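Local coordinates for protein Cys-Gly metallodipeptidase DUG1 (Saccharomyces cerevisiae, PDB 4G1P) that hydrolyses the Cys-Gly dipeptide as a zinc- or manganese-dependent peptidase and is the catalytic component of the complex that degrades glutathione, at residues A[56-61]-A[144-149]; A[253-258]-A[363-368]. One frame throughout, in Å; residues are numbered along the deposited sequence.

Interaction 1. Residues A[56-61]-A[144-149]; sequences SGFHDI and SWINVV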
loop_
_atom_site.group_PDB
_atom_site.type_symbol
_atom_site.label_atom_id
_atom_site.label_comp_id
_atom_site.label_asym_id
_atom_site.label_seq_id
_atom_site.Cartn_x
_atom_site.Cartn_y
_atom_site.Cartn_z
ATOM N N SER A 56 33.505 0.577 -26.962
ATOM C CA SER A 56 34.461 1.649 -26.757
ATOM C C SER A 56 35.800 0.977 -26.418
ATOM O O SER A 56 35.936 -0.232 -26.532
ATOM C CB SER A 56 33.987 2.595 -25.649
ATOM O OG SER A 56 32.755 3.223 -25.990
ATOM N N GLY A 57 36.811 1.706 -26.005
ATOM C CA GLY A 57 38.082 1.013 -25.874
ATOM C C GLY A 57 38.362 0.188 -24.621
ATOM O O GLY A 57 39.492 -0.273 -24.447
ATOM N N PHE A 58 37.374 -0.013 -23.752
ATOM C CA PHE A 58 37.673 -0.532 -22.410
ATOM C C PHE A 58 38.215 -1.959 -22.388
ATOM O O PHE A 58 37.906 -2.761 -23.267
ATOM C CB PHE A 58 36.454 -0.426 -21.492
ATOM C CG PHE A 58 36.088 0.986 -21.129
ATOM C CD1 PHE A 58 35.456 1.813 -22.045
ATOM C CD2 PHE A 58 36.368 1.485 -19.871
ATOM C CE1 PHE A 58 35.118 3.103 -21.708
ATOM C CE2 PHE A 58 36.040 2.767 -19.542
ATOM C CZ PHE A 58 35.413 3.577 -20.457
ATOM N N HIS A 59 39.018 -2.270 -21.372
ATOM C CA HIS A 59 39.575 -3.616 -21.214
ATOM C C HIS A 59 39.551 -4.074 -19.756
ATOM O O HIS A 59 39.206 -3.305 -18.855
ATOM C CB HIS A 59 41.015 -3.663 -21.723
ATOM C CG HIS A 59 41.965 -2.874 -20.884
ATOM N ND1 HIS A 59 42.171 -1.522 -21.068
ATOM C CD2 HIS A 59 42.736 -3.234 -19.831
ATOM C CE1 HIS A 59 43.048 -1.088 -20.181
ATOM N NE2 HIS A 59 43.405 -2.106 -19.417
ATOM N N ASP A 60 39.955 -5.323 -19.537
ATOM C CA ASP A 60 39.987 -5.913 -18.202
ATOM C C ASP A 60 38.589 -5.861 -17.584
ATOM O O ASP A 60 38.429 -5.594 -16.394
ATOM C CB ASP A 60 41.023 -5.204 -17.313
ATOM C CG ASP A 60 41.395 -6.010 -16.070
ATOM O OD1 ASP A 60 41.123 -7.223 -16.039
ATOM O OD2 ASP A 60 41.973 -5.432 -15.125
ATOM N N ILE A 61 37.580 -6.115 -18.410
ATOM C CA ILE A 61 36.202 -6.024 -17.974
ATOM C C ILE A 61 35.836 -7.183 -17.053
ATOM O O ILE A 61 36.090 -8.340 -17.364
ATOM C CB ILE A 61 35.253 -5.967 -19.175
ATOM C CG1 ILE A 61 35.662 -4.797 -20.078
ATOM C CG2 ILE A 61 33.806 -5.818 -18.702
ATOM C CD1 ILE A 61 34.749 -4.558 -21.279
ATOM N N SER A 144 27.526 8.832 -19.435
ATOM C CA SER A 144 28.284 10.008 -19.832
ATOM C C SER A 144 29.787 9.737 -19.833
ATOM O O SER A 144 30.494 10.162 -20.750
ATOM C CB SER A 144 27.963 11.190 -18.924
ATOM O OG SER A 144 26.656 11.665 -19.151
ATOM N N TRP A 145 30.267 9.018 -18.822
ATOM C CA TRP A 145 31.680 8.642 -18.788
ATOM C C TRP A 145 32.108 7.922 -20.059
ATOM O O TRP A 145 33.188 8.190 -20.588
ATOM C CB TRP A 145 31.995 7.780 -17.575
ATOM C CG TRP A 145 31.814 8.517 -16.280
ATOM C CD1 TRP A 145 30.874 8.277 -15.326
ATOM C CD2 TRP A 145 32.573 9.643 -15.822
ATOM N NE1 TRP A 145 31.011 9.170 -14.296
ATOM C CE2 TRP A 145 32.051 10.015 -14.573
ATOM C CE3 TRP A 145 33.651 10.363 -16.344
ATOM C CZ2 TRP A 145 32.567 11.083 -13.835
ATOM C CZ3 TRP A 145 34.167 11.417 -15.609
ATOM C CH2 TRP A 145 33.622 11.769 -14.370
ATOM N N ILE A 146 31.258 7.036 -20.575
ATOM C CA ILE A 146 31.592 6.330 -21.809
ATOM C C ILE A 146 31.539 7.246 -23.033
ATOM O O ILE A 146 32.421 7.185 -23.888
ATOM C CB ILE A 146 30.687 5.128 -22.037
ATOM C CG1 ILE A 146 30.606 4.295 -20.761
ATOM C CG2 ILE A 146 31.181 4.309 -23.234
ATOM C CD1 ILE A 146 29.561 3.224 -20.809
ATOM N N ASN A 147 30.507 8.084 -23.110
ATOM C CA ASN A 147 30.402 9.088 -24.163
ATOM C C ASN A 147 31.696 9.893 -24.265
ATOM O O ASN A 147 32.283 10.055 -25.351
ATOM C CB ASN A 147 29.227 10.022 -23.876
ATOM C CG ASN A 147 27.902 9.270 -23.736
ATOM O OD1 ASN A 147 27.738 8.176 -24.287
ATOM N ND2 ASN A 147 26.951 9.852 -22.994
ATOM N N VAL A 148 32.147 10.365 -23.106
ATOM C CA VAL A 148 33.375 11.120 -23.008
ATOM C C VAL A 148 34.590 10.356 -23.545
ATOM O O VAL A 148 35.376 10.910 -24.316
ATOM C CB VAL A 148 33.619 11.583 -21.577
ATOM C CG1 VAL A 148 35.037 12.168 -21.440
ATOM C CG2 VAL A 148 32.559 12.599 -21.196
ATOM N N VAL A 149 34.746 9.093 -23.154
ATOM C CA VAL A 149 35.825 8.299 -23.732
ATOM C C VAL A 149 35.689 8.266 -25.257
ATOM O O VAL A 149 36.664 8.428 -25.978
ATOM C CB VAL A 149 35.878 6.874 -23.169
ATOM C CG1 VAL A 149 36.886 6.055 -23.929
ATOM C CG2 VAL A 149 36.234 6.899 -21.711
#

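Interaction 2. Residues A[253-258]-A[363-368]; sequences GSLVDS and QKHCDA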
loop_
_atom_site.group_PDB
_atom_site.type_symbol
_atom_site.label_atom_id
_atom_site.label_comp_id
_atom_site.label_asym_id
_atom_site.label_seq_id
_atom_site.Cartn_x
_atom_site.Cartn_y
_atom_site.Cartn_z
ATOM N N GLY A 253 3.687 8.096 14.819
ATOM C CA GLY A 253 3.328 9.488 15.001
ATOM C C GLY A 253 4.096 10.149 16.128
ATOM O O GLY A 253 3.820 11.285 16.486
ATOM N N SER A 254 5.073 9.443 16.677
ATOM C CA SER A 254 5.801 9.932 17.830
ATOM C C SER A 254 7.246 10.174 17.455
ATOM O O SER A 254 8.074 10.469 18.319
ATOM C CB SER A 254 5.750 8.904 18.958
ATOM O OG SER A 254 6.645 7.834 18.692
ATOM N N LEU A 255 7.552 10.041 16.169
ATOM C CA LEU A 255 8.940 10.087 15.718
ATOM C C LEU A 255 9.406 11.493 15.337
ATOM O O LEU A 255 10.592 11.800 15.411
ATOM C CB LEU A 255 9.146 9.140 14.535
ATOM C CG LEU A 255 8.921 7.640 14.742
ATOM C CD1 LEU A 255 9.108 6.891 13.430
ATOM C CD2 LEU A 255 9.870 7.096 15.790
ATOM N N VAL A 256 8.467 12.340 14.936
ATOM C CA VAL A 256 8.792 13.631 14.345
ATOM C C VAL A 256 7.531 14.485 14.239
ATOM O O VAL A 256 6.455 13.969 14.000
ATOM C CB VAL A 256 9.389 13.452 12.933
ATOM C CG1 VAL A 256 8.428 12.676 12.034
ATOM C CG2 VAL A 256 9.709 14.796 12.316
ATOM N N ASP A 257 7.646 15.791 14.428
ATOM C CA ASP A 257 6.465 16.630 14.287
ATOM C C ASP A 257 6.320 17.224 12.881
ATOM O O ASP A 257 7.060 16.886 11.970
ATOM C CB ASP A 257 6.409 17.708 15.378
ATOM C CG ASP A 257 7.599 18.658 15.338
ATOM O OD1 ASP A 257 8.137 18.925 14.240
ATOM O OD2 ASP A 257 7.993 19.145 16.415
ATOM N N SER A 258 5.358 18.111 12.718
ATOM C CA SER A 258 5.006 18.602 11.405
ATOM C C SER A 258 5.848 19.815 11.070
ATOM O O SER A 258 5.590 20.522 10.092
ATOM C CB SER A 258 3.519 18.958 11.376
ATOM O OG SER A 258 2.741 17.900 11.909
ATOM N N GLN A 363 15.305 2.282 18.417
ATOM C CA GLN A 363 14.675 1.134 19.042
ATOM C C GLN A 363 14.166 1.445 20.447
ATOM O O GLN A 363 13.034 1.099 20.815
ATOM C CB GLN A 363 15.666 -0.018 19.103
ATOM C CG GLN A 363 15.857 -0.716 17.784
ATOM C CD GLN A 363 17.051 -1.633 17.791
ATOM O OE1 GLN A 363 17.893 -1.552 18.682
ATOM N NE2 GLN A 363 17.133 -2.517 16.803
ATOM N N LYS A 364 15.017 2.085 21.235
ATOM C CA LYS A 364 14.637 2.476 22.583
ATOM C C LYS A 364 13.363 3.314 22.556
ATOM O O LYS A 364 12.443 3.076 23.330
ATOM C CB LYS A 364 15.791 3.216 23.272
ATOM C CG LYS A 364 15.465 3.822 24.634
ATOM C CD LYS A 364 16.744 4.274 25.356
ATOM C CE LYS A 364 16.482 5.415 26.347
ATOM N NZ LYS A 364 16.403 4.986 27.780
ATOM N N HIS A 365 13.301 4.268 21.636
ATOM C CA HIS A 365 12.160 5.168 21.537
ATOM C C HIS A 365 10.898 4.415 21.127
ATOM O O HIS A 365 9.826 4.595 21.716
ATOM C CB HIS A 365 12.459 6.272 20.529
ATOM C CG HIS A 365 11.278 7.121 20.190
ATOM N ND1 HIS A 365 11.086 8.374 20.726
ATOM C CD2 HIS A 365 10.234 6.904 19.356
ATOM C CE1 HIS A 365 9.971 8.892 20.242
ATOM N NE2 HIS A 365 9.433 8.020 19.408
ATOM N N CYS A 366 11.024 3.576 20.109
ATOM C CA CYS A 366 9.876 2.870 19.573
ATOM C C CYS A 366 9.349 1.841 20.560
ATOM O O CYS A 366 8.142 1.712 20.740
ATOM C CB CYS A 366 10.234 2.207 18.245
ATOM S SG CYS A 366 10.431 3.395 16.903
ATOM N N ASP A 367 10.263 1.116 21.199
ATOM C CA ASP A 367 9.891 0.111 22.183
ATOM C C ASP A 367 9.144 0.765 23.347
ATOM O O ASP A 367 8.134 0.241 23.854
ATOM C CB ASP A 367 11.131 -0.637 22.685
ATOM C CG ASP A 367 11.651 -1.669 21.684
ATOM O OD1 ASP A 367 10.938 -1.989 20.714
ATOM O OD2 ASP A 367 12.766 -2.186 21.867
ATOM N N ALA A 368 9.628 1.931 23.752
ATOM C CA ALA A 368 9.087 2.591 24.924
ATOM C C ALA A 368 7.718 3.160 24.621
ATOM O O ALA A 368 6.815 3.129 25.456
ATOM C CB ALA A 368 10.011 3.687 25.381
#

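Interaction 1. Residues A[56-61]-A[144-149]
Ile146 meets both Ser56 and Phe58, and Val149, one helical turn further on, packs on Phe58 alone. The work at Ile146 is done by its branch methyl. CG2, anti to the backbone N, is the branch that reaches the loop, and it lies 3.4 Å from Ser56 OG. Ser56 CB is a little further from the same methyl. The oxygen has its polar partner on the same helix, because Ser56 OG is hydrogen-bonded to the carboxylate of Asp150. A second, weak bond runs from this OG to the carbonyl of Gln52. The methyl therefore packs against a hydroxyl that is already engaged. Ile146 CG2 also comes within 4.4 Å of Phe58 CE1.

The CB of Val149 points toward the loop, and its two methyls meet the CE1-CZ side of the phenyl ring. Its CG2 lies 3.6 Å from Phe58 CZ, and its CG1 is 4.1 Å from Phe58 CE1. The side chains of Val149 and Phe58 approach each other at a slant. Within the loop, Ser56 CB lies at the edge of the Phe58 ring, in its plane.

This is a buried, mainly apolar contact away from the zinc site. It packs the loop between helix 39-55 and strand 61-64 against helix 135-154. Strand 83-88 contributes Phe88, whose ring meets that of Phe58 and also touches Val149. Leu53 of helix 39-55 packs on both Phe58 and Ile146. Arg22 of helix 16-28 touches Ser56 and Ile146. The contact thus lies between helix 135-154, helices 16-28 and 39-55, and strand 83-88, next to the edge strand 61-64 of the catalytic-domain sheet.

Interaction 2. Residues A[253-258]-A[363-368]
Ser254 OG is gripped by two groups: it accepts a hydrogen bond from His365 NE2 at 2.9 Å and is also bonded to the carbonyl oxygen of Val251. Ser254 OG lies at the edge of the His365 ring, tilted 20° out of its plane. His365 has its CG anti to the backbone N (chi1 171°), which carries the imidazole out from the helix to the loop. The carbonyl oxygen Ser254 O is also close, 3.0 Å from His365 NE2.

Leu255 supplies the apolar half of the contact. One of its methyls, CD2, sits 3.6 Å from His365 CD2 and approaches the ring obliquely. The same methyl reaches the sulfur of the next helix residue, with Leu255 CD2 at 3.9 Å from Cys366 SG. An alanine in place of His365 would probably leave Ser254 OG without the NE2 donor and open a gap beside the Leu255 methyl.

Ile264 also touches both Leu255 and His365, and Leu319 of strand 318-325 packs on Leu255. Further along the loop, Ser258 OG is hydrogen-bonded to Asp247 of the second subunit. Helices 244-252 and 355-371 probably belong to the C-terminal lid domain, as in other M20 peptidases, and the contact ties the loop leaving the first to the second. Two helices packed against a beta sheet are characteristic of the M20 lid, or dimerisation, domain.

How the interactions relate
From the N terminus, the chain first forms helix 39-55 and the turn at 56-61. It then runs through 82 residues, with several strands of the catalytic sheet, before segment 144-149 of helix 135-154 closes interaction 1. Interaction 2 opens at 253-258, just after helix 244-252, and closes at 363-368 on helix 355-371 after 104 intervening residues. The two loops follow one another in series, so they neither nest nor cross. Interaction 1 binds together parts of the catalytic domain, and interaction 2 probably does the same within the lid domain. They lie on opposite sides of the chain's centre, with contact centres 48 Å apart and nearest atoms about 35 Å apart.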